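Local coordinates for protease 2A (Rhinovirus C, PDB 5X45), which is probably a chymotrypsin-like cysteine protease that cleaves the viral polyprotein, and binds a zinc ion, at residues 32-36 and 87-93. Residues are numbered along the deposited sequence; the frame is centred on the assembly and turned at random.
Sequences ALTAD and YPKHIQY
Asp-36, in the position expected of the acidic member of the His-Asp-Cys triad of picornaviral 2A proteases, accepts a hydrogen bond from Tyr-87 of the hairpin joining strands 78-81 and 90-93. Tyr-87 OH lies 3.0 Å from Asp-36 OD1, reaching it from above the carboxylate plane, and carboxylate and ring stand nearly perpendicular. Tyrosine suits this place because its rigid ring holds the hydroxyl at its far end, where it reaches the carboxylate. With Asp-36 CG anti to the backbone N (chi1 -170°), the carboxylate meets this phenol, while OD2 has weak hydrogen bonds to His-20 ND1 and Thr-122 OG1.

The fold is that of a two-domain chymotrypsin-like protease, and here a type I turn from Ala-32 to Ala-35, in the N-terminal sheet domain, meets the hairpin beside the C-terminal barrel. Thr-34 O receives Tyr-93 N at 2.9 Å, a backbone bond tying turn to strand. Thr-34, branched at CB, offers a compact aliphatic surface 3.6 Å from Tyr-93 CD2 at the ring's edge, while Ile-91 CG2 lies over one face, toward its rim.

Gln-92, extended beyond CG, brings NE2 to 3.5 Å from Asp-36 CB. Having both donor and acceptor, its amide gives an in-plane N-H to His-90 NE2 (2.9 Å) and receives Thr-122 OG1 on OE1. His-90 ND1 donates to Pro-88 O at 2.8 Å, and bonds at both nitrogens hold the imidazole's rotation.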
ATOM      1  N   ALA A  32       4.609  -9.546   6.683  1.00 31.61           N
ATOM      2  CA  ALA A  32       3.285 -10.145   6.562  1.00 37.83           C
ATOM      3  C   ALA A  32       2.888 -10.342   5.098  1.00 25.06           C
ATOM      4  O   ALA A  32       2.426  -9.410   4.447  1.00 33.59           O
ATOM      5  CB  ALA A  32       2.243  -9.273   7.287  1.00 32.86           C
ATOM      6  N   LEU A  33       3.066 -11.557   4.587  1.00 41.27           N
ATOM      7  CA  LEU A  33       2.720 -11.877   3.197  1.00 38.18           C
ATOM      8  C   LEU A  33       1.213 -11.900   2.953  1.00 30.37           C
ATOM      9  O   LEU A  33       0.756 -11.741   1.820  1.00 28.16           O
ATOM     10  CB  LEU A  33       3.361 -13.209   2.778  1.00 36.01           C
ATOM     11  CG  LEU A  33       4.858 -13.220   2.398  1.00 45.56           C
ATOM     12  CD1 LEU A  33       5.782 -12.331   3.219  1.00 42.00           C
ATOM     13  CD2 LEU A  33       5.402 -14.651   2.289  1.00 46.31           C
ATOM     14  N   THR A  34       0.443 -12.063   4.021  1.00 27.66           N
ATOM     15  CA  THR A  34      -1.012 -12.007   3.925  1.00 44.31           C
ATOM     16  C   THR A  34      -1.468 -10.559   3.752  1.00 43.32           C
ATOM     17  O   THR A  34      -2.656 -10.280   3.561  1.00 42.48           O
ATOM     18  CB  THR A  34      -1.694 -12.635   5.161  1.00 45.92           C
ATOM     19  OG1 THR A  34      -1.066 -12.152   6.359  1.00 49.32           O
ATOM     20  CG2 THR A  34      -1.581 -14.149   5.111  1.00 37.79           C
ATOM     21  N   ALA A  35      -0.514  -9.637   3.835  1.00 35.18           N
ATOM     22  CA  ALA A  35      -0.776  -8.238   3.545  1.00 32.75           C
ATOM     23  C   ALA A  35       0.205  -7.712   2.500  1.00 35.14           C
ATOM     24  O   ALA A  35       0.215  -6.511   2.211  1.00 27.68           O
ATOM     25  CB  ALA A  35      -0.689  -7.412   4.819  1.00 30.89           C
ATOM     26  N   ASP A  36       1.032  -8.613   1.959  1.00 30.76           N
ATOM     27  CA  ASP A  36       2.095  -8.262   1.010  1.00 32.06           C
ATOM     28  C   ASP A  36       2.897  -7.066   1.535  1.00 30.61           C
ATOM     29  O   ASP A  36       3.181  -6.106   0.807  1.00 28.67           O
ATOM     30  CB  ASP A  36       1.509  -7.964  -0.375  1.00 28.98           C
ATOM     31  CG  ASP A  36       2.580  -7.824  -1.443  1.00 51.42           C
ATOM     32  OD1 ASP A  36       3.683  -8.374  -1.238  1.00 57.96           O
ATOM     33  OD2 ASP A  36       2.328  -7.159  -2.475  1.00 62.91           O
ATOM     34  N   TYR A  87       3.292 -14.070  -6.916  1.00 59.19           N
ATOM     35  CA  TYR A  87       2.449 -14.855  -6.009  1.00 57.74           C
ATOM     36  C   TYR A  87       1.459 -15.699  -6.783  1.00 59.88           C
ATOM     37  O   TYR A  87       0.937 -15.267  -7.816  1.00 46.37           O
ATOM     38  CB  TYR A  87       1.645 -13.965  -5.057  1.00 50.64           C
ATOM     39  CG  TYR A  87       2.451 -13.246  -4.014  1.00 58.20           C
ATOM     40  CD1 TYR A  87       3.535 -13.855  -3.391  1.00 53.97           C
ATOM     41  CD2 TYR A  87       2.129 -11.937  -3.662  1.00 59.07           C
ATOM     42  CE1 TYR A  87       4.276 -13.179  -2.442  1.00 56.75           C
ATOM     43  CE2 TYR A  87       2.858 -11.254  -2.717  1.00 57.96           C
ATOM     44  CZ  TYR A  87       3.930 -11.874  -2.110  1.00 62.00           C
ATOM     45  OH  TYR A  87       4.652 -11.180  -1.169  1.00 67.07           O
ATOM     46  N   PRO A  88       1.172 -16.903  -6.270  1.00 56.36           N
ATOM     47  CA  PRO A  88      -0.000 -17.640  -6.740  1.00 53.98           C
ATOM     48  C   PRO A  88      -1.274 -16.954  -6.249  1.00 52.51           C
ATOM     49  O   PRO A  88      -1.192 -16.015  -5.445  1.00 50.94           O
ATOM     50  CB  PRO A  88       0.169 -19.017  -6.099  1.00 54.81           C
ATOM     51  CG  PRO A  88       0.942 -18.742  -4.851  1.00 50.57           C
ATOM     52  CD  PRO A  88       1.901 -17.634  -5.219  1.00 51.74           C
ATOM     53  N   LYS A  89      -2.423 -17.396  -6.744  1.00 45.70           N
ATOM     54  CA  LYS A  89      -3.708 -16.918  -6.255  1.00 54.93           C
ATOM     55  C   LYS A  89      -3.757 -17.127  -4.739  1.00 48.59           C
ATOM     56  O   LYS A  89      -3.476 -18.228  -4.258  1.00 42.76           O
ATOM     57  CB  LYS A  89      -4.843 -17.673  -6.954  1.00 55.96           C
ATOM     58  CG  LYS A  89      -6.157 -17.754  -6.192  1.00 58.08           C
ATOM     59  CD  LYS A  89      -7.161 -18.609  -6.960  1.00 61.66           C
ATOM     60  CE  LYS A  89      -8.415 -18.882  -6.146  1.00 66.11           C
ATOM     61  NZ  LYS A  89      -9.626 -19.118  -6.989  1.00 67.73           N
ATOM     62  N   HIS A  90      -4.098 -16.077  -3.991  1.00 39.18           N
ATOM     63  CA  HIS A  90      -4.064 -16.134  -2.526  1.00 36.77           C
ATOM     64  C   HIS A  90      -4.970 -15.088  -1.887  1.00 36.97           C
ATOM     65  O   HIS A  90      -5.407 -14.146  -2.548  1.00 35.15           O
ATOM     66  CB  HIS A  90      -2.643 -15.929  -2.012  1.00 36.44           C
ATOM     67  CG  HIS A  90      -2.129 -14.542  -2.228  1.00 36.08           C
ATOM     68  ND1 HIS A  90      -1.784 -14.061  -3.473  1.00 45.27           N
ATOM     69  CD2 HIS A  90      -1.927 -13.523  -1.360  1.00 34.48           C
ATOM     70  CE1 HIS A  90      -1.384 -12.805  -3.362  1.00 43.66           C
ATOM     71  NE2 HIS A  90      -1.460 -12.455  -2.092  1.00 36.75           N
ATOM     72  N   ILE A  91      -5.237 -15.259  -0.594  1.00 35.13           N
ATOM     73  CA  ILE A  91      -6.050 -14.312   0.168  1.00 31.82           C
ATOM     74  C   ILE A  91      -5.169 -13.263   0.845  1.00 31.98           C
ATOM     75  O   ILE A  91      -4.131 -13.589   1.410  1.00 41.93           O
ATOM     76  CB  ILE A  91      -6.899 -15.017   1.251  1.00 32.88           C
ATOM     77  CG1 ILE A  91      -7.827 -16.076   0.638  1.00 34.57           C
ATOM     78  CG2 ILE A  91      -7.683 -13.993   2.062  1.00 31.21           C
ATOM     79  CD1 ILE A  91      -8.607 -15.626  -0.561  1.00 34.82           C
ATOM     80  N   GLN A  92      -5.594 -12.003   0.788  1.00 29.67           N
ATOM     81  CA  GLN A  92      -4.952 -10.944   1.551  1.00 33.94           C
ATOM     82  C   GLN A  92      -5.957 -10.312   2.517  1.00 26.52           C
ATOM     83  O   GLN A  92      -7.163 -10.452   2.347  1.00 26.94           O
ATOM     84  CB  GLN A  92      -4.340  -9.890   0.617  1.00 26.26           C
ATOM     85  CG  GLN A  92      -2.997 -10.321   0.027  1.00 36.14           C
ATOM     86  CD  GLN A  92      -2.238  -9.193  -0.657  1.00 30.71           C
ATOM     87  OE1 GLN A  92      -2.407  -8.017  -0.327  1.00 32.34           O
ATOM     88  NE2 GLN A  92      -1.377  -9.552  -1.602  1.00 27.92           N
ATOM     89  N   TYR A  93      -5.442  -9.658   3.554  1.00 30.17           N
ATOM     90  CA  TYR A  93      -6.276  -9.106   4.624  1.00 31.16           C
ATOM     91  C   TYR A  93      -6.175  -7.584   4.720  1.00 33.93           C
ATOM     92  O   TYR A  93      -5.192  -6.986   4.268  1.00 32.47           O
ATOM     93  CB  TYR A  93      -5.906  -9.751   5.963  1.00 27.40           C
ATOM     94  CG  TYR A  93      -6.214 -11.230   5.991  1.00 28.90           C
ATOM     95  CD1 TYR A  93      -7.484 -11.690   6.337  1.00 37.01           C
ATOM     96  CD2 TYR A  93      -5.257 -12.168   5.626  1.00 38.35           C
ATOM     97  CE1 TYR A  93      -7.782 -13.050   6.344  1.00 33.26           C
ATOM     98  CE2 TYR A  93      -5.544 -13.521   5.628  1.00 40.93           C
ATOM     99  CZ  TYR A  93      -6.807 -13.956   5.990  1.00 42.51           C
ATOM    100  OH  TYR A  93      -7.098 -15.301   5.994  1.00 55.29           O
TER